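Local structure of metagenomic carboxyl esterase MGS0156 (Uncultured organism, 5D8M) at residues 148-162 against 174-188. The protein probably hydrolyses carboxylic esters, as an esterase with the alpha/beta-hydrolase type of fold. Residues are numbered along the deposited sequence; the frame is centred on the assembly and turned at random.
Sequences ENDTIVFVTHSKGAV and LAARTAAVVSVAGAI
The Arg177 guanidinium lies between Ile152 CG1 on one face and Glu148 O on the other. At its edge, NH1 and NH2 both donate to Asp150 O, each at 3.0 Å and in the guanidinium plane. The chain bends at chi2 (71°), which turns the end of Arg177 back to the start of strand 151-157. With an alanine here, Asp150 O is likely to lose both donors, and Ile152 CG1 the guanidinium packed on it. The Phe154 ring meets Thr178 OG1 at its edge, 3.4 Å from CE2. That hydroxyl donates to Leu174 O, and Leu174 CD1 touches the ring at CZ. Val143 of helix 132-143 packs on both Phe154 and Leu174. The His157 ring has Val184 O near its edge, 3.2 Å from CD2, and Ser158 CB over one face, while NE2 is hydrogen-bonded to His299 O.

The two strands run parallel, 13° apart, joined by a helical crossover within an alpha/beta-hydrolase-type sheet. Ser158 sits in the tight turn between strand 151-157 and helix 159-170, as in a nucleophile elbow. Thr156 grips Val182 O twice: a chi1 of 65° sets OG1 between the backbone N and the carbonyl carbon, where it reaches the same oxygen as N, at 3.0 Å from OG1. Ser158 O accepts from Ala161 N and Ala187 N on opposite faces of its plane. In the first turn of helix 159-170, Ala161 CB packs on Ile188 CD1 at 3.9 Å.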
ATOM      1  N   GLU A 148       1.540  -3.469 -24.853  1.00 30.10           N
ATOM      2  CA  GLU A 148       1.562  -2.023 -25.075  1.00 34.22           C
ATOM      3  C   GLU A 148       0.210  -1.336 -24.944  1.00 30.85           C
ATOM      4  O   GLU A 148       0.149  -0.183 -24.528  1.00 32.75           O
ATOM      5  CB  GLU A 148       2.133  -1.720 -26.463  1.00 43.50           C
ATOM      6  CG  GLU A 148       3.621  -1.440 -26.466  1.00 55.03           C
ATOM      7  CD  GLU A 148       4.163  -1.211 -27.868  1.00 70.48           C
ATOM      8  OE1 GLU A 148       3.509  -1.644 -28.847  1.00 73.55           O
ATOM      9  OE2 GLU A 148       5.242  -0.594 -27.991  1.00 78.23           O
ATOM     10  N   ASN A 149      -0.864  -2.035 -25.292  1.00 28.01           N
ATOM     11  CA  ASN A 149      -2.201  -1.443 -25.284  1.00 30.67           C
ATOM     12  C   ASN A 149      -2.889  -1.434 -23.913  1.00 30.78           C
ATOM     13  O   ASN A 149      -3.967  -0.841 -23.759  1.00 29.45           O
ATOM     14  CB  ASN A 149      -3.092  -2.162 -26.286  1.00 33.25           C
ATOM     15  CG  ASN A 149      -2.695  -1.868 -27.721  1.00 43.36           C
ATOM     16  OD1 ASN A 149      -2.217  -0.775 -28.027  1.00 47.82           O
ATOM     17  ND2 ASN A 149      -2.888  -2.843 -28.608  1.00 45.01           N
ATOM     18  N   ASP A 150      -2.275  -2.091 -22.929  1.00 23.39           N
ATOM     19  CA  ASP A 150      -2.846  -2.139 -21.590  1.00 24.27           C
ATOM     20  C   ASP A 150      -2.712  -0.790 -20.918  1.00 23.72           C
ATOM     21  O   ASP A 150      -1.703  -0.107 -21.077  1.00 20.97           O
ATOM     22  CB  ASP A 150      -2.165  -3.203 -20.722  1.00 28.68           C
ATOM     23  CG  ASP A 150      -2.645  -4.618 -21.025  1.00 34.30           C
ATOM     24  OD1 ASP A 150      -3.602  -4.788 -21.804  1.00 32.48           O
ATOM     25  OD2 ASP A 150      -2.080  -5.564 -20.431  1.00 35.33           O
ATOM     26  N   THR A 151      -3.723  -0.406 -20.161  1.00 19.75           N
ATOM     27  CA  THR A 151      -3.584   0.765 -19.311  1.00 18.63           C
ATOM     28  C   THR A 151      -3.030   0.343 -17.943  1.00 20.92           C
ATOM     29  O   THR A 151      -3.653  -0.427 -17.206  1.00 17.84           O
ATOM     30  CB  THR A 151      -4.922   1.514 -19.182  1.00 19.19           C
ATOM     31  OG1 THR A 151      -5.343   1.936 -20.487  1.00 24.59           O
ATOM     32  CG2 THR A 151      -4.747   2.740 -18.324  1.00 18.22           C
ATOM     33  N   ILE A 152      -1.829   0.822 -17.633  1.00 15.84           N
ATOM     34  CA  ILE A 152      -1.096   0.366 -16.462  1.00 15.49           C
ATOM     35  C   ILE A 152      -1.504   1.126 -15.195  1.00 16.77           C
ATOM     36  O   ILE A 152      -1.371   2.355 -15.121  1.00 14.07           O
ATOM     37  CB  ILE A 152       0.422   0.511 -16.683  1.00 15.05           C
ATOM     38  CG1 ILE A 152       0.856  -0.365 -17.861  1.00 19.87           C
ATOM     39  CG2 ILE A 152       1.183   0.159 -15.415  1.00 12.97           C
ATOM     40  CD1 ILE A 152       0.582  -1.867 -17.648  1.00 18.22           C
ATOM     41  N   VAL A 153      -2.039   0.387 -14.225  1.00 14.55           N
ATOM     42  CA  VAL A 153      -2.386   0.949 -12.928  1.00 14.35           C
ATOM     43  C   VAL A 153      -1.658   0.175 -11.830  1.00 12.31           C
ATOM     44  O   VAL A 153      -1.993  -0.972 -11.551  1.00 11.16           O
ATOM     45  CB  VAL A 153      -3.914   0.916 -12.689  1.00 12.35           C
ATOM     46  CG1 VAL A 153      -4.251   1.374 -11.240  1.00 10.52           C
ATOM     47  CG2 VAL A 153      -4.623   1.790 -13.722  1.00 12.81           C
ATOM     48  N   PHE A 154      -0.647   0.787 -11.223  1.00  9.32           N
ATOM     49  CA  PHE A 154       0.048   0.148 -10.111  1.00  8.41           C
ATOM     50  C   PHE A 154      -0.865   0.116  -8.895  1.00 11.62           C
ATOM     51  O   PHE A 154      -1.541   1.104  -8.601  1.00 10.69           O
ATOM     52  CB  PHE A 154       1.341   0.892  -9.747  1.00  9.69           C
ATOM     53  CG  PHE A 154       2.463   0.702 -10.748  1.00  8.94           C
ATOM     54  CD1 PHE A 154       3.226  -0.451 -10.734  1.00  8.61           C
ATOM     55  CD2 PHE A 154       2.750   1.684 -11.697  1.00  9.47           C
ATOM     56  CE1 PHE A 154       4.271  -0.644 -11.639  1.00 11.70           C
ATOM     57  CE2 PHE A 154       3.798   1.500 -12.609  1.00 15.34           C
ATOM     58  CZ  PHE A 154       4.565   0.332 -12.571  1.00 12.13           C
ATOM     59  N   VAL A 155      -0.894  -1.032  -8.222  1.00  9.67           N
ATOM     60  CA  VAL A 155      -1.511  -1.145  -6.913  1.00 10.72           C
ATOM     61  C   VAL A 155      -0.455  -1.709  -5.991  1.00 10.07           C
ATOM     62  O   VAL A 155       0.016  -2.831  -6.193  1.00 10.59           O
ATOM     63  CB  VAL A 155      -2.751  -2.046  -6.921  1.00 12.37           C
ATOM     64  CG1 VAL A 155      -3.366  -2.094  -5.535  1.00  7.62           C
ATOM     65  CG2 VAL A 155      -3.776  -1.507  -7.941  1.00  8.98           C
ATOM     66  N   THR A 156      -0.035  -0.895  -5.030  1.00  7.75           N
ATOM     67  CA  THR A 156       1.187  -1.153  -4.296  1.00 10.38           C
ATOM     68  C   THR A 156       0.877  -1.264  -2.822  1.00 13.26           C
ATOM     69  O   THR A 156      -0.126  -0.711  -2.360  1.00 13.47           O
ATOM     70  CB  THR A 156       2.227  -0.008  -4.545  1.00 11.48           C
ATOM     71  OG1 THR A 156       1.737   1.237  -4.014  1.00 12.75           O
ATOM     72  CG2 THR A 156       2.444   0.215  -6.036  1.00 12.35           C
ATOM     73  N   HIS A 157       1.734  -1.969  -2.081  1.00  9.21           N
ATOM     74  CA  HIS A 157       1.550  -2.125  -0.644  1.00  8.35           C
ATOM     75  C   HIS A 157       2.868  -1.812   0.066  1.00 12.31           C
ATOM     76  O   HIS A 157       3.946  -2.245  -0.378  1.00  9.84           O
ATOM     77  CB  HIS A 157       1.075  -3.559  -0.316  1.00  9.53           C
ATOM     78  CG  HIS A 157       0.896  -3.832   1.152  1.00 10.01           C
ATOM     79  ND1 HIS A 157       1.586  -4.828   1.810  1.00 11.49           N
ATOM     80  CD2 HIS A 157       0.095  -3.254   2.078  1.00  9.07           C
ATOM     81  CE1 HIS A 157       1.211  -4.859   3.076  1.00 12.70           C
ATOM     82  NE2 HIS A 157       0.302  -3.919   3.264  1.00 12.00           N
ATOM     83  N   SER A 158       2.769  -1.040   1.148  1.00 15.56           N
ATOM     84  CA  SER A 158       3.917  -0.808   2.012  0.51 19.69           C
ATOM     85  C   SER A 158       5.113  -0.209   1.251  1.00 14.43           C
ATOM     86  O   SER A 158       5.004   0.792   0.558  1.00 11.83           O
ATOM     87  CB  SER A 158       4.299  -2.130   2.674  0.51 24.17           C
ATOM     88  OG  SER A 158       5.254  -1.953   3.703  0.51 30.77           O
ATOM     89  N   LYS A 159       6.261  -0.871   1.363  1.00 13.32           N
ATOM     90  CA  LYS A 159       7.463  -0.402   0.663  1.00 13.20           C
ATOM     91  C   LYS A 159       7.310  -0.431  -0.874  1.00 10.32           C
ATOM     92  O   LYS A 159       8.020   0.278  -1.608  1.00 11.12           O
ATOM     93  CB  LYS A 159       8.680  -1.237   1.097  1.00 13.48           C
ATOM     94  CG  LYS A 159      10.012  -0.752   0.489  1.00 14.87           C
ATOM     95  CD  LYS A 159      11.215  -1.442   1.131  1.00 19.13           C
ATOM     96  CE  LYS A 159      12.455  -1.310   0.244  1.00 18.41           C
ATOM     97  NZ  LYS A 159      12.273  -2.098  -1.048  1.00 13.92           N
ATOM     98  N   GLY A 160       6.393  -1.261  -1.364  1.00 10.20           N
ATOM     99  CA  GLY A 160       6.157  -1.344  -2.804  1.00  9.69           C
ATOM    100  C   GLY A 160       5.770  -0.015  -3.415  1.00 10.95           C
ATOM    101  O   GLY A 160       6.097   0.293  -4.573  1.00 11.08           O
ATOM    102  N   ALA A 161       5.065   0.793  -2.627  1.00 10.96           N
ATOM    103  CA  ALA A 161       4.638   2.097  -3.101  1.00 11.49           C
ATOM    104  C   ALA A 161       5.824   2.987  -3.414  1.00 10.97           C
ATOM    105  O   ALA A 161       5.812   3.708  -4.401  1.00 12.93           O
ATOM    106  CB  ALA A 161       3.724   2.775  -2.057  1.00 11.43           C
ATOM    107  N   VAL A 162       6.859   2.944  -2.587  1.00 10.79           N
ATOM    108  CA  VAL A 162       7.968   3.849  -2.831  1.00 11.82           C
ATOM    109  C   VAL A 162       8.993   3.216  -3.749  1.00 13.20           C
ATOM    110  O   VAL A 162       9.696   3.945  -4.430  1.00 15.30           O
ATOM    111  CB  VAL A 162       8.613   4.321  -1.521  1.00 16.66           C
ATOM    112  CG1 VAL A 162       7.576   5.154  -0.749  1.00 18.14           C
ATOM    113  CG2 VAL A 162       9.068   3.160  -0.680  1.00 13.41           C
ATOM    114  N   LEU A 174       9.089   4.668 -18.094  1.00 24.42           N
ATOM    115  CA  LEU A 174       8.074   4.034 -17.260  1.00 18.95           C
ATOM    116  C   LEU A 174       6.970   5.043 -16.910  1.00 18.43           C
ATOM    117  O   LEU A 174       5.782   4.728 -16.946  1.00 22.45           O
ATOM    118  CB  LEU A 174       8.695   3.463 -15.984  1.00 17.51           C
ATOM    119  CG  LEU A 174       7.678   2.916 -14.998  1.00 18.01           C
ATOM    120  CD1 LEU A 174       6.936   1.748 -15.659  1.00 20.18           C
ATOM    121  CD2 LEU A 174       8.343   2.471 -13.702  1.00 16.50           C
ATOM    122  N   ALA A 175       7.359   6.264 -16.583  1.00 17.77           N
ATOM    123  CA  ALA A 175       6.379   7.309 -16.267  1.00 19.37           C
ATOM    124  C   ALA A 175       5.413   7.510 -17.425  1.00 25.70           C
ATOM    125  O   ALA A 175       4.197   7.575 -17.236  1.00 25.97           O
ATOM    126  CB  ALA A 175       7.073   8.611 -15.955  1.00 19.85           C
ATOM    127  N   ALA A 176       5.962   7.607 -18.631  1.00 26.80           N
ATOM    128  CA  ALA A 176       5.143   7.822 -19.828  1.00 28.34           C
ATOM    129  C   ALA A 176       4.208   6.639 -20.091  1.00 25.38           C
ATOM    130  O   ALA A 176       3.180   6.777 -20.731  1.00 28.73           O
ATOM    131  CB  ALA A 176       6.029   8.062 -21.025  1.00 29.22           C
ATOM    132  N   ARG A 177       4.579   5.475 -19.587  1.00 24.28           N
ATOM    133  CA  ARG A 177       3.816   4.249 -19.780  1.00 29.16           C
ATOM    134  C   ARG A 177       2.690   4.075 -18.732  1.00 26.97           C
ATOM    135  O   ARG A 177       1.762   3.284 -18.910  1.00 25.65           O
ATOM    136  CB  ARG A 177       4.783   3.059 -19.711  1.00 28.73           C
ATOM    137  CG  ARG A 177       4.172   1.701 -19.916  1.00 32.62           C
ATOM    138  CD  ARG A 177       3.746   1.502 -21.369  1.00 36.81           C
ATOM    139  NE  ARG A 177       3.019   0.245 -21.508  1.00 36.81           N
ATOM    140  CZ  ARG A 177       1.701   0.128 -21.349  1.00 34.23           C
ATOM    141  NH1 ARG A 177       0.968   1.200 -21.060  1.00 29.86           N
ATOM    142  NH2 ARG A 177       1.119  -1.062 -21.482  1.00 32.27           N
ATOM    143  N   THR A 178       2.792   4.808 -17.631  1.00 19.94           N
ATOM    144  CA  THR A 178       1.971   4.534 -16.450  1.00 18.17           C
ATOM    145  C   THR A 178       0.786   5.490 -16.352  1.00 19.33           C
ATOM    146  O   THR A 178       0.981   6.706 -16.394  1.00 21.67           O
ATOM    147  CB  THR A 178       2.826   4.645 -15.164  1.00 19.98           C
ATOM    148  OG1 THR A 178       3.896   3.689 -15.223  1.00 20.68           O
ATOM    149  CG2 THR A 178       1.987   4.391 -13.901  1.00 18.73           C
ATOM    150  N   ALA A 179      -0.425   4.963 -16.186  1.00 16.75           N
ATOM    151  CA  ALA A 179      -1.590   5.834 -15.992  1.00 19.58           C
ATOM    152  C   ALA A 179      -1.802   6.253 -14.523  1.00 17.15           C
ATOM    153  O   ALA A 179      -2.202   7.386 -14.239  1.00 14.31           O
ATOM    154  CB  ALA A 179      -2.840   5.173 -16.515  1.00 19.37           C
ATOM    155  N   ALA A 180      -1.545   5.348 -13.597  1.00 15.06           N
ATOM    156  CA  ALA A 180      -1.921   5.608 -12.212  1.00 16.03           C
ATOM    157  C   ALA A 180      -1.111   4.790 -11.234  1.00 15.15           C
ATOM    158  O   ALA A 180      -0.661   3.679 -11.562  1.00 14.48           O
ATOM    159  CB  ALA A 180      -3.413   5.326 -12.016  1.00 17.25           C
ATOM    160  N   VAL A 181      -0.914   5.352 -10.037  1.00 13.79           N
ATOM    161  CA  VAL A 181      -0.367   4.607  -8.902  1.00 10.05           C
ATOM    162  C   VAL A 181      -1.311   4.680  -7.742  1.00  8.81           C
ATOM    163  O   VAL A 181      -1.656   5.768  -7.307  1.00 11.40           O
ATOM    164  CB  VAL A 181       0.975   5.160  -8.413  1.00 10.28           C
ATOM    165  CG1 VAL A 181       1.450   4.358  -7.186  1.00 13.74           C
ATOM    166  CG2 VAL A 181       2.008   5.137  -9.549  1.00 10.03           C
ATOM    167  N   VAL A 182      -1.701   3.521  -7.224  1.00 10.02           N
ATOM    168  CA  VAL A 182      -2.507   3.449  -6.027  1.00  9.04           C
ATOM    169  C   VAL A 182      -1.662   2.896  -4.901  1.00 13.27           C
ATOM    170  O   VAL A 182      -1.074   1.824  -5.019  1.00 14.75           O
ATOM    171  CB  VAL A 182      -3.728   2.544  -6.219  1.00 13.18           C
ATOM    172  CG1 VAL A 182      -4.555   2.538  -4.937  1.00 12.24           C
ATOM    173  CG2 VAL A 182      -4.551   3.040  -7.410  1.00 10.19           C
ATOM    174  N   SER A 183      -1.585   3.652  -3.822  1.00  9.69           N
ATOM    175  CA  SER A 183      -0.876   3.247  -2.630  1.00 11.32           C
ATOM    176  C   SER A 183      -1.854   2.649  -1.611  1.00  7.90           C
ATOM    177  O   SER A 183      -2.823   3.315  -1.219  1.00  9.78           O
ATOM    178  CB  SER A 183      -0.164   4.490  -2.035  1.00 14.47           C
ATOM    179  OG  SER A 183       0.663   4.145  -0.944  1.00 23.87           O
ATOM    180  N   VAL A 184      -1.595   1.423  -1.172  1.00  7.16           N
ATOM    181  CA  VAL A 184      -2.364   0.772  -0.125  1.00  9.86           C
ATOM    182  C   VAL A 184      -1.471   0.535   1.100  1.00 11.95           C
ATOM    183  O   VAL A 184      -0.574  -0.312   1.060  1.00 12.45           O
ATOM    184  CB  VAL A 184      -2.945  -0.582  -0.614  1.00 12.03           C
ATOM    185  CG1 VAL A 184      -3.854  -1.190   0.430  1.00 11.65           C
ATOM    186  CG2 VAL A 184      -3.693  -0.389  -1.970  1.00 10.69           C
ATOM    187  N   ALA A 185      -1.716   1.282   2.179  1.00 10.52           N
ATOM    188  CA  ALA A 185      -0.817   1.299   3.323  1.00 13.13           C
ATOM    189  C   ALA A 185       0.638   1.479   2.850  1.00 15.56           C
ATOM    190  O   ALA A 185       1.554   0.818   3.338  1.00 14.06           O
ATOM    191  CB  ALA A 185      -0.965   0.020   4.148  1.00  8.69           C
ATOM    192  N   GLY A 186       0.842   2.377   1.894  1.00 11.56           N
ATOM    193  CA  GLY A 186       2.171   2.620   1.382  1.00  8.13           C
ATOM    194  C   GLY A 186       2.998   3.437   2.341  1.00  9.65           C
ATOM    195  O   GLY A 186       2.500   4.363   2.979  1.00 13.63           O
ATOM    196  N   ALA A 187       4.276   3.109   2.433  1.00 10.57           N
ATOM    197  CA  ALA A 187       5.173   3.780   3.374  1.00 13.23           C
ATOM    198  C   ALA A 187       5.719   5.056   2.760  1.00 10.23           C
ATOM    199  O   ALA A 187       6.932   5.215   2.624  1.00 11.44           O
ATOM    200  CB  ALA A 187       6.330   2.836   3.770  1.00 14.26           C
ATOM    201  N   ILE A 188       4.828   5.970   2.396  1.00 10.06           N
ATOM    202  CA  ILE A 188       5.235   7.147   1.617  1.00 10.26           C
ATOM    203  C   ILE A 188       6.294   7.991   2.344  1.00 12.77           C
ATOM    204  O   ILE A 188       7.309   8.381   1.756  1.00 13.09           O
ATOM    205  CB  ILE A 188       4.013   8.022   1.273  1.00 11.43           C
ATOM    206  CG1 ILE A 188       2.888   7.178   0.649  1.00 13.81           C
ATOM    207  CG2 ILE A 188       4.425   9.212   0.373  1.00  9.40           C
ATOM    208  CD1 ILE A 188       3.308   6.311  -0.552  1.00  9.33           C
TER
HETATM  209  O   HOH W   1      -1.042   3.062 -19.178  1.00 17.05           O